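Local coordinates for ricin B-related lectin (Polyporus squamosus, PDB 5MUA), which binds galactose through a ricin-type beta-trefoil lectin domain and carries a calcium-binding, papain-like cysteine protease domain that takes the inhibitor E-64, at residues L48-P53 / D176-V181; D72-A77 / A83-R88; P164-D169 / G237-S242; S188-A193 / K216-K221; T261-E266 / G270-N275. All blocks are in the same frame, centred on the assembly; numbering follows the deposited sequence. Where two conformers were deposited one is given.

Interaction 1: residues L48-P53 / D176-V181; sequences LWLIEP and DGLYLV. With CA (calcium ion), chain E; CA (calcium ion), chain D.
Leu178 and Leu180 meet Leu50 and Leu48 across this contact, but the segment 176-181 starts at a metal site. The Asp176 carboxylate holds two calcium ions. OD1 bridges them, at 2.3 Å from the chain E calcium and 2.6 Å from the chain D calcium; OD2 binds the chain D ion. Glu204, Asp207, Asp209 and Asp210 of the second subunit add ligands, so the site joins two copies of the protein. The Asp176 N-H also reaches Tyr179 OH at 3.0 Å.

Leu178 CD2 lies 3.7 Å from Leu50 CD1, and the two side chains run antiparallel alongside each other. Both have CG anti to the backbone N (-179° and 171°). Here a beta-trefoil strand of the lectin part meets strand 178-180 of the protease part, between these segments through leucines. Leu180 comes next: its CD2 meets Leu48 CD1 at 4.2 Å, the two side chains crossing at about a right angle. Leu149 lies against Leu48, and Leu234 against Leu180.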
# COMPACT_ATOMS: atom_id res chain seq x y z
N LEU B 48 -8.81 23.13 -7.00
CA LEU B 48 -7.36 23.02 -6.90
C LEU B 48 -6.72 23.26 -8.23
O LEU B 48 -7.07 22.62 -9.20
CB LEU B 48 -6.98 21.64 -6.40
CG LEU B 48 -7.54 21.32 -5.00
CD1 LEU B 48 -7.45 19.81 -4.71
CD2 LEU B 48 -6.82 22.14 -3.91
N TRP B 49 -5.71 24.13 -8.24
CA TRP B 49 -5.04 24.49 -9.49
C TRP B 49 -3.56 24.17 -9.47
O TRP B 49 -2.80 24.64 -8.58
CB TRP B 49 -5.24 25.97 -9.80
CG TRP B 49 -6.69 26.29 -9.96
CD1 TRP B 49 -7.53 26.74 -8.97
CD2 TRP B 49 -7.55 26.09 -11.13
NE1 TRP B 49 -8.78 26.88 -9.46
CE2 TRP B 49 -8.84 26.51 -10.76
CE3 TRP B 49 -7.33 25.67 -12.44
CZ2 TRP B 49 -9.93 26.48 -11.66
CZ3 TRP B 49 -8.40 25.64 -13.36
CH2 TRP B 49 -9.70 26.05 -12.95
N LEU B 50 -3.14 23.37 -10.45
CA LEU B 50 -1.77 22.94 -10.62
C LEU B 50 -1.14 23.84 -11.65
O LEU B 50 -1.56 23.86 -12.77
CB LEU B 50 -1.68 21.46 -11.09
CG LEU B 50 -0.28 20.96 -11.50
CD1 LEU B 50 0.77 21.05 -10.37
CD2 LEU B 50 -0.32 19.52 -11.93
N ILE B 51 -0.17 24.62 -11.20
CA ILE B 51 0.41 25.72 -11.94
C ILE B 51 1.82 25.32 -12.27
O ILE B 51 2.63 25.06 -11.36
CB ILE B 51 0.33 27.01 -11.12
CG1 ILE B 51 -1.13 27.33 -10.90
CG2 ILE B 51 0.99 28.15 -11.91
CD1 ILE B 51 -1.37 28.65 -10.18
N GLU B 52 2.09 25.16 -13.55
CA GLU B 52 3.34 24.58 -14.04
C GLU B 52 4.09 25.53 -14.98
O GLU B 52 3.54 26.01 -15.93
CB GLU B 52 3.15 23.21 -14.68
CG GLU B 52 2.59 22.17 -13.73
CD GLU B 52 2.10 20.90 -14.41
OE1 GLU B 52 1.09 20.97 -15.13
OE2 GLU B 52 2.78 19.85 -14.27
N PRO B 53 5.38 25.73 -14.72
CA PRO B 53 6.18 26.63 -15.55
C PRO B 53 6.31 26.10 -16.94
O PRO B 53 6.44 24.87 -17.10
CB PRO B 53 7.53 26.70 -14.82
CG PRO B 53 7.63 25.41 -14.07
CD PRO B 53 6.19 25.10 -13.66
N ASP B 176 8.34 10.95 -4.93
CA ASP B 176 7.85 11.89 -5.93
C ASP B 176 8.47 13.26 -5.70
O ASP B 176 9.16 13.48 -4.74
CB ASP B 176 6.34 11.95 -5.89
CG ASP B 176 5.70 10.57 -6.25
OD1 ASP B 176 5.91 10.10 -7.39
OD2 ASP B 176 5.01 10.00 -5.39
N GLY B 177 8.23 14.13 -6.66
CA GLY B 177 8.79 15.48 -6.63
C GLY B 177 7.92 16.59 -6.08
O GLY B 177 8.45 17.56 -5.53
N LEU B 178 6.61 16.52 -6.30
CA LEU B 178 5.69 17.58 -5.94
C LEU B 178 4.52 16.93 -5.27
O LEU B 178 3.92 16.00 -5.84
CB LEU B 178 5.20 18.32 -7.19
CG LEU B 178 4.22 19.48 -6.89
CD1 LEU B 178 4.90 20.58 -6.06
CD2 LEU B 178 3.58 20.03 -8.19
N TYR B 179 4.25 17.36 -4.06
CA TYR B 179 3.17 16.77 -3.27
C TYR B 179 2.01 17.73 -3.00
O TYR B 179 2.24 18.86 -2.55
CB TYR B 179 3.71 16.32 -1.93
CG TYR B 179 4.61 15.15 -2.02
CD1 TYR B 179 4.11 13.88 -2.05
CD2 TYR B 179 6.02 15.32 -2.23
CE1 TYR B 179 4.94 12.77 -2.18
CE2 TYR B 179 6.86 14.21 -2.29
CZ TYR B 179 6.30 12.93 -2.27
OH TYR B 179 7.11 11.84 -2.37
N LEU B 180 0.78 17.24 -3.14
CA LEU B 180 -0.41 17.89 -2.57
C LEU B 180 -0.52 17.52 -1.10
O LEU B 180 -0.38 16.35 -0.71
CB LEU B 180 -1.70 17.53 -3.27
CG LEU B 180 -3.02 18.06 -2.66
CD1 LEU B 180 -2.96 19.60 -2.77
CD2 LEU B 180 -4.19 17.51 -3.48
N VAL B 181 -0.72 18.53 -0.29
CA VAL B 181 -0.92 18.33 1.15
C VAL B 181 -2.43 18.28 1.33
O VAL B 181 -3.16 19.23 1.04
CB VAL B 181 -0.31 19.50 1.98
CG1 VAL B 181 -0.70 19.42 3.46
CG2 VAL B 181 1.20 19.58 1.84
CA CA E . 7.55 8.70 -8.25
CA CA D . 3.93 8.42 -7.00
O HOH W 1 2.39 8.62 -5.22
O HOH W 2 8.68 10.57 -9.28

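Interaction 2: residues D72-A77 / A83-R88; sequences DLAGHA and AIIGYR. With GAL (beta-D-galactopyranose), chain J.
Asp72 reaches over to Tyr87 and on to the bound galactose. Its CB lies 3.7 Å from Tyr87 CB. With CG anti to the backbone N (chi1 169°), Asp72 extends together with Tyr87 toward the sugar, the carboxylate plane 45° from the ring. OD1 accepts the sugar O4 hydroxyl in a very short bond of 2.5 Å and also touches Ile85 CD1. OD2 accepts O3 at 2.6 Å and has a second partner in Gln95.

The Tyr87 ring lies under the sugar, with GAL C4 over its centre. Gly75 N gives a further bond to O4 at 2.9 Å, and His76 NE2 is hydrogen-bonded to O2 at 2.7 Å. Asn94 ND2 completes the site. An aromatic platform with an aspartate beside it is the familiar galactose site of ricin-type beta-trefoils.

The backbones pair as Asp72 with Ile85, bonded in both directions, and Ala74 N binds Ala83 O. The hairpin 70-73/82-87 forms one end of a four-stranded antiparallel sheet, with Trp97 of strand 97-100 against Leu73 and Ile84.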
# COMPACT_ATOMS: atom_id res chain seq x y z
N ASP B 72 -8.22 28.33 -19.97
CA ASP B 72 -8.08 28.65 -21.39
C ASP B 72 -8.96 29.90 -21.67
O ASP B 72 -10.10 30.00 -21.20
CB ASP B 72 -8.53 27.38 -22.16
CG ASP B 72 -8.72 27.58 -23.72
OD1 ASP B 72 -9.54 28.46 -24.13
OD2 ASP B 72 -8.16 26.73 -24.45
N LEU B 73 -8.39 30.84 -22.42
CA LEU B 73 -9.13 32.05 -22.79
C LEU B 73 -9.85 31.71 -24.13
O LEU B 73 -9.19 31.50 -25.18
CB LEU B 73 -8.18 33.23 -22.94
CG LEU B 73 -8.87 34.54 -23.29
CD1 LEU B 73 -9.86 35.02 -22.21
CD2 LEU B 73 -7.80 35.59 -23.40
N ALA B 74 -11.16 31.57 -24.06
CA ALA B 74 -11.98 31.00 -25.13
C ALA B 74 -11.74 31.67 -26.45
O ALA B 74 -11.78 32.92 -26.58
CB ALA B 74 -13.49 31.06 -24.77
N GLY B 75 -11.41 30.87 -27.44
CA GLY B 75 -11.25 31.39 -28.78
C GLY B 75 -10.06 32.34 -29.00
O GLY B 75 -9.96 33.01 -30.06
N HIS B 76 -9.12 32.37 -28.07
CA HIS B 76 -7.96 33.24 -28.08
C HIS B 76 -8.37 34.73 -28.11
O HIS B 76 -7.56 35.55 -28.52
CB HIS B 76 -7.03 32.96 -29.30
CG HIS B 76 -6.76 31.52 -29.54
ND1 HIS B 76 -5.53 30.95 -29.29
CD2 HIS B 76 -7.52 30.55 -30.10
CE1 HIS B 76 -5.58 29.67 -29.60
NE2 HIS B 76 -6.79 29.40 -30.06
N ALA B 77 -9.61 35.05 -27.74
CA ALA B 77 -10.13 36.41 -27.98
C ALA B 77 -9.68 37.41 -26.86
O ALA B 77 -9.76 37.15 -25.61
CB ALA B 77 -11.65 36.36 -28.10
N ALA B 83 -15.05 34.41 -22.28
CA ALA B 83 -15.16 33.37 -21.24
C ALA B 83 -13.79 32.79 -20.98
O ALA B 83 -13.00 32.56 -21.93
CB ALA B 83 -16.08 32.24 -21.69
N ILE B 84 -13.58 32.45 -19.72
CA ILE B 84 -12.41 31.68 -19.27
C ILE B 84 -12.98 30.27 -19.00
O ILE B 84 -13.90 30.13 -18.21
CB ILE B 84 -11.77 32.21 -17.97
CG1 ILE B 84 -11.32 33.67 -18.07
CG2 ILE B 84 -10.61 31.30 -17.54
CD1 ILE B 84 -10.22 33.93 -19.06
N ILE B 85 -12.42 29.25 -19.65
CA ILE B 85 -12.96 27.90 -19.64
C ILE B 85 -11.85 26.92 -19.25
O ILE B 85 -10.67 27.29 -19.19
CB ILE B 85 -13.54 27.55 -21.04
CG1 ILE B 85 -12.45 27.55 -22.13
CG2 ILE B 85 -14.67 28.52 -21.40
CD1 ILE B 85 -12.89 27.17 -23.54
N GLY B 86 -12.24 25.66 -19.09
CA GLY B 86 -11.31 24.56 -19.00
C GLY B 86 -11.30 23.80 -20.32
O GLY B 86 -12.36 23.51 -20.86
N TYR B 87 -10.14 23.58 -20.91
CA TYR B 87 -10.06 22.97 -22.25
C TYR B 87 -8.92 21.93 -22.21
O TYR B 87 -7.98 22.04 -21.41
CB TYR B 87 -9.78 24.04 -23.27
CG TYR B 87 -10.21 23.75 -24.67
CD1 TYR B 87 -11.57 23.82 -25.05
CD2 TYR B 87 -9.30 23.43 -25.64
CE1 TYR B 87 -11.98 23.54 -26.34
CE2 TYR B 87 -9.71 23.14 -26.93
CZ TYR B 87 -11.06 23.24 -27.26
OH TYR B 87 -11.45 23.00 -28.55
N ARG B 88 -8.98 20.99 -23.12
CA ARG B 88 -7.89 20.04 -23.33
C ARG B 88 -6.62 20.79 -23.67
O ARG B 88 -6.67 21.90 -24.27
CB ARG B 88 -8.23 19.05 -24.43
CG ARG B 88 -8.26 19.67 -25.82
CD ARG B 88 -8.76 18.72 -26.93
NE ARG B 88 -8.79 19.44 -28.19
CZ ARG B 88 -7.74 19.77 -28.94
NH1 ARG B 88 -6.51 19.39 -28.63
NH2 ARG B 88 -7.93 20.48 -30.05
C1 GAL J . -10.52 27.53 -29.82
C2 GAL J . -9.23 27.55 -29.01
C3 GAL J . -9.27 26.68 -27.77
C4 GAL J . -10.55 27.00 -26.98
C5 GAL J . -11.79 26.93 -27.91
C6 GAL J . -13.08 27.36 -27.24
O1 GAL J . -10.39 28.56 -30.76
O2 GAL J . -8.17 27.07 -29.86
O3 GAL J . -8.04 26.93 -27.04
O4 GAL J . -10.37 28.33 -26.45
O5 GAL J . -11.63 27.81 -29.04
O6 GAL J . -14.14 27.14 -28.15

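Interaction 3: residues P164-D169 / G237-S242; sequences PALRQD and GLMFGS. With E64 (N-[N-[1-hydroxycarboxyethyl-carbonyl]leucylamino-butyl]-guanidine), chain K.
Arg167 and Ser242 are brought together by their torsions. Arg167 has CG anti to its carbonyl carbon (chi1 -63°) and the chain bends at chi3, 43°. Ser242 places OG between its backbone N and carbonyl carbon, at 59°. In the papain-like domain this contact sets the short strand 166-167 against the long strand 233-243, with strand 280-285 bonded to both.

The bend lets Arg167 turn back on Asp169 of its own segment. NE and NH2 grip the carboxylate side-on as a salt bridge, one nitrogen to each oxygen. NE meets OD1 on the syn side, whereas NH2 comes to OD2 from above the carboxylate plane. This grip fixes the rotation of the guanidinium and leaves Arg167 NH1 on the side of Ser242, 3.2 Å from its OG.

Deeper in, Leu166 CD2 meets Met239 CE at 4.2 Å.

Phe240 belongs to the E-64 pocket. Its ring carries the leucyl branch of the inhibitor on one face: E64 C9 stands 3.7 Å above the plane of the Phe240 ring, over its centre. A water joins the segments: Arg167 NH1 donates to it at 3.0 Å, and it donates to Ser242 O at 2.8 Å.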
# COMPACT_ATOMS: atom_id res chain seq x y z
N PRO B 164 10.81 16.34 15.80
CA PRO B 164 11.37 15.81 17.01
C PRO B 164 11.10 14.29 17.15
O PRO B 164 11.42 13.75 18.17
CB PRO B 164 10.60 16.55 18.14
CG PRO B 164 9.32 16.88 17.53
CD PRO B 164 9.59 17.12 16.07
N ALA B 165 10.58 13.63 16.13
CA ALA B 165 10.02 12.26 16.35
C ALA B 165 10.93 11.19 15.72
O ALA B 165 10.40 10.14 15.35
CB ALA B 165 8.61 12.22 15.74
N LEU B 166 12.23 11.46 15.54
CA LEU B 166 13.13 10.53 14.86
C LEU B 166 14.19 9.98 15.80
O LEU B 166 14.68 10.68 16.70
CB LEU B 166 13.88 11.23 13.76
CG LEU B 166 13.01 12.03 12.84
CD1 LEU B 166 13.94 12.73 11.85
CD2 LEU B 166 11.95 11.22 12.15
N ARG B 167 14.56 8.73 15.57
CA ARG B 167 15.75 8.13 16.13
C ARG B 167 16.96 8.63 15.36
O ARG B 167 16.85 9.09 14.22
CB ARG B 167 15.67 6.58 15.98
CG ARG B 167 14.51 5.96 16.76
CD ARG B 167 14.18 4.49 16.39
NE ARG B 167 15.42 3.73 16.25
CZ ARG B 167 15.96 2.95 17.17
NH1 ARG B 167 15.36 2.75 18.34
NH2 ARG B 167 17.12 2.36 16.92
N GLN B 168 18.13 8.44 15.95
CA GLN B 168 19.44 8.77 15.34
C GLN B 168 19.70 8.03 14.09
O GLN B 168 20.35 8.53 13.19
CB GLN B 168 20.64 8.52 16.31
CG GLN B 168 20.66 9.43 17.51
CD GLN B 168 22.06 9.69 18.19
OE1 GLN B 168 22.79 8.77 18.64
NE2 GLN B 168 22.41 10.98 18.29
N ASP B 169 19.16 6.82 14.00
CA ASP B 169 19.36 5.99 12.86
C ASP B 169 18.28 6.09 11.79
O ASP B 169 18.25 5.27 10.83
CB ASP B 169 19.55 4.51 13.33
CG ASP B 169 18.31 3.91 13.98
OD1 ASP B 169 17.28 4.57 14.21
OD2 ASP B 169 18.33 2.70 14.32
N GLY B 237 2.75 9.69 4.37
CA GLY B 237 3.94 9.01 4.90
C GLY B 237 3.66 7.69 5.59
O GLY B 237 2.57 7.48 6.16
N LEU B 238 4.64 6.83 5.49
CA LEU B 238 4.75 5.58 6.27
C LEU B 238 5.93 5.73 7.22
O LEU B 238 7.00 6.24 6.80
CB LEU B 238 4.96 4.37 5.37
CG LEU B 238 5.20 3.01 6.03
CD1 LEU B 238 3.98 2.64 6.87
CD2 LEU B 238 5.34 1.98 4.96
N MET B 239 5.75 5.35 8.50
CA MET B 239 6.84 5.34 9.45
C MET B 239 6.80 4.00 10.24
O MET B 239 5.76 3.49 10.49
CB MET B 239 6.71 6.52 10.47
CG MET B 239 7.71 7.58 10.23
SD MET B 239 7.30 8.88 11.40
CE MET B 239 8.22 10.10 10.48
N PHE B 240 7.96 3.44 10.50
CA PHE B 240 8.16 2.42 11.52
C PHE B 240 8.98 3.10 12.61
O PHE B 240 10.04 3.73 12.36
CB PHE B 240 9.01 1.25 10.97
CG PHE B 240 8.33 0.36 9.99
CD1 PHE B 240 7.03 0.55 9.52
CD2 PHE B 240 9.01 -0.80 9.59
CE1 PHE B 240 6.45 -0.32 8.63
CE2 PHE B 240 8.42 -1.70 8.70
CZ PHE B 240 7.15 -1.44 8.22
N GLY B 241 8.50 2.97 13.83
CA GLY B 241 9.22 3.51 14.97
C GLY B 241 9.12 2.63 16.19
O GLY B 241 8.41 1.61 16.18
N SER B 242 9.84 3.03 17.22
CA SER B 242 9.87 2.26 18.43
C SER B 242 10.03 3.10 19.64
O SER B 242 10.50 4.24 19.60
CB SER B 242 11.00 1.25 18.38
OG SER B 242 12.25 1.87 18.21
C1 E64 K . 1.32 -3.34 15.92
O1 E64 K . 0.43 -4.07 15.48
O2 E64 K . 1.14 -2.47 16.84
C2 E64 K . 2.65 -3.38 15.28
C3 E64 K . 3.07 -4.83 15.05
O3 E64 K . 3.30 -5.19 16.41
C4 E64 K . 4.32 -4.96 14.26
O4 E64 K . 4.30 -5.22 13.11
N1 E64 K . 5.43 -4.68 14.85
C6 E64 K . 6.75 -4.74 14.24
C7 E64 K . 7.47 -3.46 13.85
C8 E64 K . 6.63 -2.49 13.03
C9 E64 K . 6.48 -3.01 11.60
C10 E64 K . 7.32 -1.19 13.05
C11 E64 K . 7.67 -5.82 14.76
O5 E64 K . 8.32 -5.53 15.75
N2 E64 K . 7.77 -6.99 14.18
C12 E64 K . 8.80 -8.00 14.52
C13 E64 K . 9.68 -8.26 13.30
C14 E64 K . 10.70 -9.42 13.46
C15 E64 K . 12.12 -8.91 13.22
N3 E64 K . 13.00 -10.06 12.97
C16 E64 K . 14.26 -10.00 12.58
N4 E64 K . 14.92 -8.83 12.54
N5 E64 K . 14.87 -11.16 12.17
O HOH W 3 13.26 4.31 19.77

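Interaction 4: residues S188-A193 / K216-K221; sequences SSIWQA and KGAVAK
Ile190 is the centre of this contact. Its CG2 methyl reaches from helix 184-194 to two successive residues of helix 208-226, Ala218 and Val219. With CG1 anti to the carbonyl carbon (chi1 -65°), CG2 lies anti to the backbone N and heads for the facing helix.

Val219 is the second main partner. Its CG2 meets Ile190 CG2 at 4.0 Å, methyl against methyl. Ala218 is the third. Its CB is 4.1 Å from Ile190 CG2, and the same methyl lies 3.9 Å from Ala218 O. The small alanine lets the isoleucine come up to the helix backbone. The CA atoms of Ile190 and Val219 are 6.6 Å apart, so the helices are close at this point.

The side chains meet only through apolar groups, and the one polar atom touched is the Ala218 carbonyl oxygen. Phe215 and Trp222 of helix 208-226 also touch Ile190, and Leu234 and Cys236 of strand 233-243 touch Val219. Helix 208-226 thus lies between helix 184-194 and strand 233-243. It begins at Cys208, where E-64 binds. It is consistent with the long central helix of papain-like proteases, which carries the active-site cysteine at its N-terminal end.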
# COMPACT_ATOMS: atom_id res chain seq x y z
N SER B 188 -9.36 11.80 6.51
CA SER B 188 -10.40 11.05 7.15
C SER B 188 -11.43 10.40 6.23
O SER B 188 -11.87 9.28 6.51
CB SER B 188 -11.06 11.88 8.24
OG SER B 188 -10.13 12.04 9.28
N SER B 189 -11.82 11.06 5.14
CA SER B 189 -12.81 10.49 4.24
C SER B 189 -12.21 9.26 3.52
O SER B 189 -12.86 8.26 3.36
CB SER B 189 -13.40 11.54 3.25
OG SER B 189 -12.50 11.79 2.20
N ILE B 190 -10.94 9.34 3.17
CA ILE B 190 -10.22 8.18 2.54
C ILE B 190 -10.18 7.03 3.53
O ILE B 190 -10.38 5.90 3.15
CB ILE B 190 -8.78 8.57 2.07
CG1 ILE B 190 -8.85 9.58 0.95
CG2 ILE B 190 -8.00 7.32 1.54
CD1 ILE B 190 -7.55 10.39 0.77
N TRP B 191 -9.86 7.34 4.78
CA TRP B 191 -9.71 6.35 5.82
C TRP B 191 -11.06 5.69 6.11
O TRP B 191 -11.13 4.46 6.17
CB TRP B 191 -9.10 6.96 7.10
CG TRP B 191 -8.98 5.87 8.14
CD1 TRP B 191 -8.00 4.99 8.23
CD2 TRP B 191 -9.91 5.58 9.19
NE1 TRP B 191 -8.22 4.12 9.28
CE2 TRP B 191 -9.40 4.45 9.87
CE3 TRP B 191 -11.13 6.13 9.59
CZ2 TRP B 191 -10.05 3.90 10.96
CZ3 TRP B 191 -11.80 5.56 10.71
CH2 TRP B 191 -11.25 4.46 11.36
N GLN B 192 -12.12 6.50 6.22
CA GLN B 192 -13.49 5.99 6.40
C GLN B 192 -13.83 5.05 5.23
O GLN B 192 -14.35 3.97 5.49
CB GLN B 192 -14.58 7.14 6.59
CG GLN B 192 -14.33 7.82 7.95
CD GLN B 192 -14.84 7.03 9.14
OE1 GLN B 192 -15.40 5.95 8.97
NE2 GLN B 192 -14.62 7.55 10.35
N ALA B 193 -13.50 5.41 3.99
CA ALA B 193 -13.84 4.60 2.87
C ALA B 193 -13.02 3.30 2.78
O ALA B 193 -13.45 2.37 2.10
CB ALA B 193 -13.64 5.38 1.59
N LYS B 216 -1.65 3.73 3.18
CA LYS B 216 -0.81 4.42 2.22
C LYS B 216 -1.20 4.16 0.79
O LYS B 216 -1.27 5.10 -0.08
CB LYS B 216 0.67 4.27 2.51
CG LYS B 216 1.55 4.99 1.52
CD LYS B 216 3.00 5.10 1.95
CE LYS B 216 3.82 5.64 0.77
NZ LYS B 216 3.37 6.99 0.32
N GLY B 217 -1.46 2.89 0.51
CA GLY B 217 -2.01 2.55 -0.81
C GLY B 217 -3.40 3.07 -1.11
O GLY B 217 -3.72 3.48 -2.29
N ALA B 218 -4.25 3.10 -0.08
CA ALA B 218 -5.59 3.70 -0.23
C ALA B 218 -5.52 5.17 -0.68
O ALA B 218 -6.30 5.60 -1.50
CB ALA B 218 -6.40 3.56 1.06
N VAL B 219 -4.57 5.90 -0.12
CA VAL B 219 -4.42 7.34 -0.42
C VAL B 219 -3.95 7.41 -1.86
O VAL B 219 -4.52 8.19 -2.63
CB VAL B 219 -3.45 8.05 0.51
CG1 VAL B 219 -3.26 9.50 0.06
CG2 VAL B 219 -4.06 8.04 1.90
N ALA B 220 -2.99 6.55 -2.23
CA ALA B 220 -2.48 6.58 -3.62
C ALA B 220 -3.63 6.30 -4.64
O ALA B 220 -3.74 6.94 -5.67
CB ALA B 220 -1.34 5.60 -3.79
N LYS B 221 -4.47 5.29 -4.37
CA LYS B 221 -5.57 4.97 -5.28
C LYS B 221 -6.58 6.10 -5.30
O LYS B 221 -7.09 6.42 -6.36
CB LYS B 221 -6.26 3.62 -4.93
CG LYS B 221 -5.32 2.41 -5.02
CD LYS B 221 -6.05 1.10 -4.69
CE LYS B 221 -7.02 0.74 -5.81
NZ LYS B 221 -7.57 -0.65 -5.85

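Interaction 5: residues T261-E266 / G270-N275; sequences TVTFFE and GTYSAN
Phe264 and Ser273 form a hydrogen-bonded antiparallel pair in the beta hairpin 261-266/271-273 of the papain-like domain. Phe264 N donates to Ser273 O at 2.9 Å, and Ser273 N donates in return to Phe264 O. Phe264 O also receives a CA-H contact from Tyr272. Toward the turn, Glu266 N binds Thr271 O, and Gly270 N closes on Glu266 O. At the open end a water donates to both Val262 O, 2.6 Å away, and Ala274 O, 2.8 Å away, and so bridges the strands where direct pairing stops.

Glu266 OE1 and Thr271 OG1 are bonded within the turn, to Gln268 N and Asn269 OD1. Other polar ends find partners outside the hairpin: Glu266 OE2 is bonded to His248 NE2, Thr263 OG1 to Glu255 OE2, and Tyr272 OH to Ser188 OG. His248 also contacts E-64, so Glu266 is a second-shell residue that probably helps orient the imidazole.

Phe265 and Tyr272 are a non-hydrogen-bonded pair, and their rings make a T-shaped stack. Phe265 CG is anti to the backbone N (-177°), which carries its ring edge to the Tyr272 face. The planes stand at 63° with centroids 5.0 Å apart. The nearest atoms are Phe265 CD1 and Tyr272 CE2, 3.6 Å apart.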
# COMPACT_ATOMS: atom_id res chain seq x y z
N THR B 261 4.99 21.36 10.36
CA THR B 261 4.51 20.49 11.43
C THR B 261 4.28 19.08 10.84
O THR B 261 3.44 18.95 9.94
CB THR B 261 3.15 21.00 11.98
OG1 THR B 261 3.32 22.34 12.45
CG2 THR B 261 2.58 20.13 13.13
N VAL B 262 4.95 18.06 11.38
CA VAL B 262 4.65 16.66 11.07
C VAL B 262 3.57 16.14 12.04
O VAL B 262 3.72 16.22 13.25
CB VAL B 262 5.92 15.82 11.06
CG1 VAL B 262 5.53 14.40 10.73
CG2 VAL B 262 6.95 16.38 10.04
N THR B 263 2.47 15.64 11.51
CA THR B 263 1.38 15.12 12.30
C THR B 263 1.33 13.61 12.03
O THR B 263 1.65 13.18 10.95
CB THR B 263 0.07 15.76 11.89
OG1 THR B 263 0.17 17.15 12.20
CG2 THR B 263 -1.08 15.26 12.75
N PHE B 264 0.94 12.84 13.05
CA PHE B 264 0.91 11.38 12.93
C PHE B 264 -0.52 10.91 12.93
O PHE B 264 -1.48 11.55 13.44
CB PHE B 264 1.80 10.76 14.00
CG PHE B 264 3.14 11.35 14.04
CD1 PHE B 264 4.16 10.87 13.21
CD2 PHE B 264 3.41 12.46 14.84
CE1 PHE B 264 5.42 11.43 13.23
CE2 PHE B 264 4.66 13.07 14.83
CZ PHE B 264 5.68 12.56 14.03
N PHE B 265 -0.71 9.77 12.26
CA PHE B 265 -1.99 9.23 11.97
C PHE B 265 -1.98 7.71 12.25
O PHE B 265 -1.05 6.99 11.84
CB PHE B 265 -2.38 9.52 10.52
CG PHE B 265 -3.78 9.04 10.15
CD1 PHE B 265 -4.91 9.78 10.53
CD2 PHE B 265 -3.98 7.87 9.44
CE1 PHE B 265 -6.18 9.37 10.16
CE2 PHE B 265 -5.26 7.44 9.09
CZ PHE B 265 -6.36 8.18 9.44
N GLU B 266 -2.96 7.26 13.01
CA GLU B 266 -3.10 5.86 13.38
C GLU B 266 -4.10 5.18 12.44
O GLU B 266 -5.31 5.36 12.60
CB GLU B 266 -3.52 5.71 14.84
CG GLU B 266 -3.88 4.29 15.24
CD GLU B 266 -2.72 3.38 14.86
OE1 GLU B 266 -2.92 2.59 13.96
OE2 GLU B 266 -1.68 3.51 15.48
N GLY B 270 -8.12 5.83 12.83
CA GLY B 270 -8.41 7.14 12.23
C GLY B 270 -8.05 8.37 13.09
O GLY B 270 -8.55 9.45 12.79
N THR B 271 -7.24 8.21 14.13
CA THR B 271 -6.88 9.28 15.04
C THR B 271 -5.55 9.89 14.69
O THR B 271 -4.74 9.26 14.01
CB THR B 271 -6.89 8.86 16.50
OG1 THR B 271 -5.94 7.80 16.68
CG2 THR B 271 -8.31 8.38 16.98
N TYR B 272 -5.38 11.12 15.12
CA TYR B 272 -4.26 11.94 14.83
C TYR B 272 -3.55 12.14 16.16
O TYR B 272 -4.21 12.12 17.21
CB TYR B 272 -4.73 13.29 14.25
CG TYR B 272 -5.37 13.25 12.89
CD1 TYR B 272 -6.70 13.00 12.74
CD2 TYR B 272 -4.63 13.45 11.72
CE1 TYR B 272 -7.29 12.92 11.52
CE2 TYR B 272 -5.23 13.39 10.48
CZ TYR B 272 -6.57 13.11 10.38
OH TYR B 272 -7.27 13.06 9.15
N SER B 273 -2.23 12.30 16.12
CA SER B 273 -1.42 12.54 17.28
C SER B 273 -0.33 13.56 16.88
O SER B 273 0.20 13.52 15.76
CB SER B 273 -0.77 11.23 17.69
OG SER B 273 0.35 11.47 18.54
N ALA B 274 -0.05 14.50 17.76
CA ALA B 274 1.05 15.44 17.59
C ALA B 274 2.37 14.82 18.02
O ALA B 274 3.40 15.23 17.51
CB ALA B 274 0.76 16.74 18.35
N ASN B 275 2.39 13.83 18.93
CA ASN B 275 3.66 13.25 19.47
C ASN B 275 4.02 11.81 19.00
O ASN B 275 4.95 11.18 19.54
CB ASN B 275 3.58 13.21 21.00
CG ASN B 275 2.51 12.22 21.51
OD1 ASN B 275 1.52 11.92 20.84
ND2 ASN B 275 2.75 11.66 22.71
O HOH W 4 3.05 17.15 15.57

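How the interactions relate
Interaction 1 joins the lectin part, which holds interaction 2, to the protease part, which holds interactions 3, 4 and 5. The galactose site is remote from the protease contacts, with the centres of interactions 2 and 3 about 48 Å apart. The protease contacts touch one another. Phe264 of interaction 5 meets Ala165 and Met239 of interaction 3, and Lys216 of interaction 4 packs on Leu238. Ser188 OG and Tyr272 OH, 3.0 Å apart, link interactions 4 and 5. Interaction 3 lines the E-64 pocket with Phe240; the Glu266 side chain of interaction 5 stands behind it, about 7 Å from the inhibitor. Asp176 of interaction 1 binds two calcium ions also held by the second subunit.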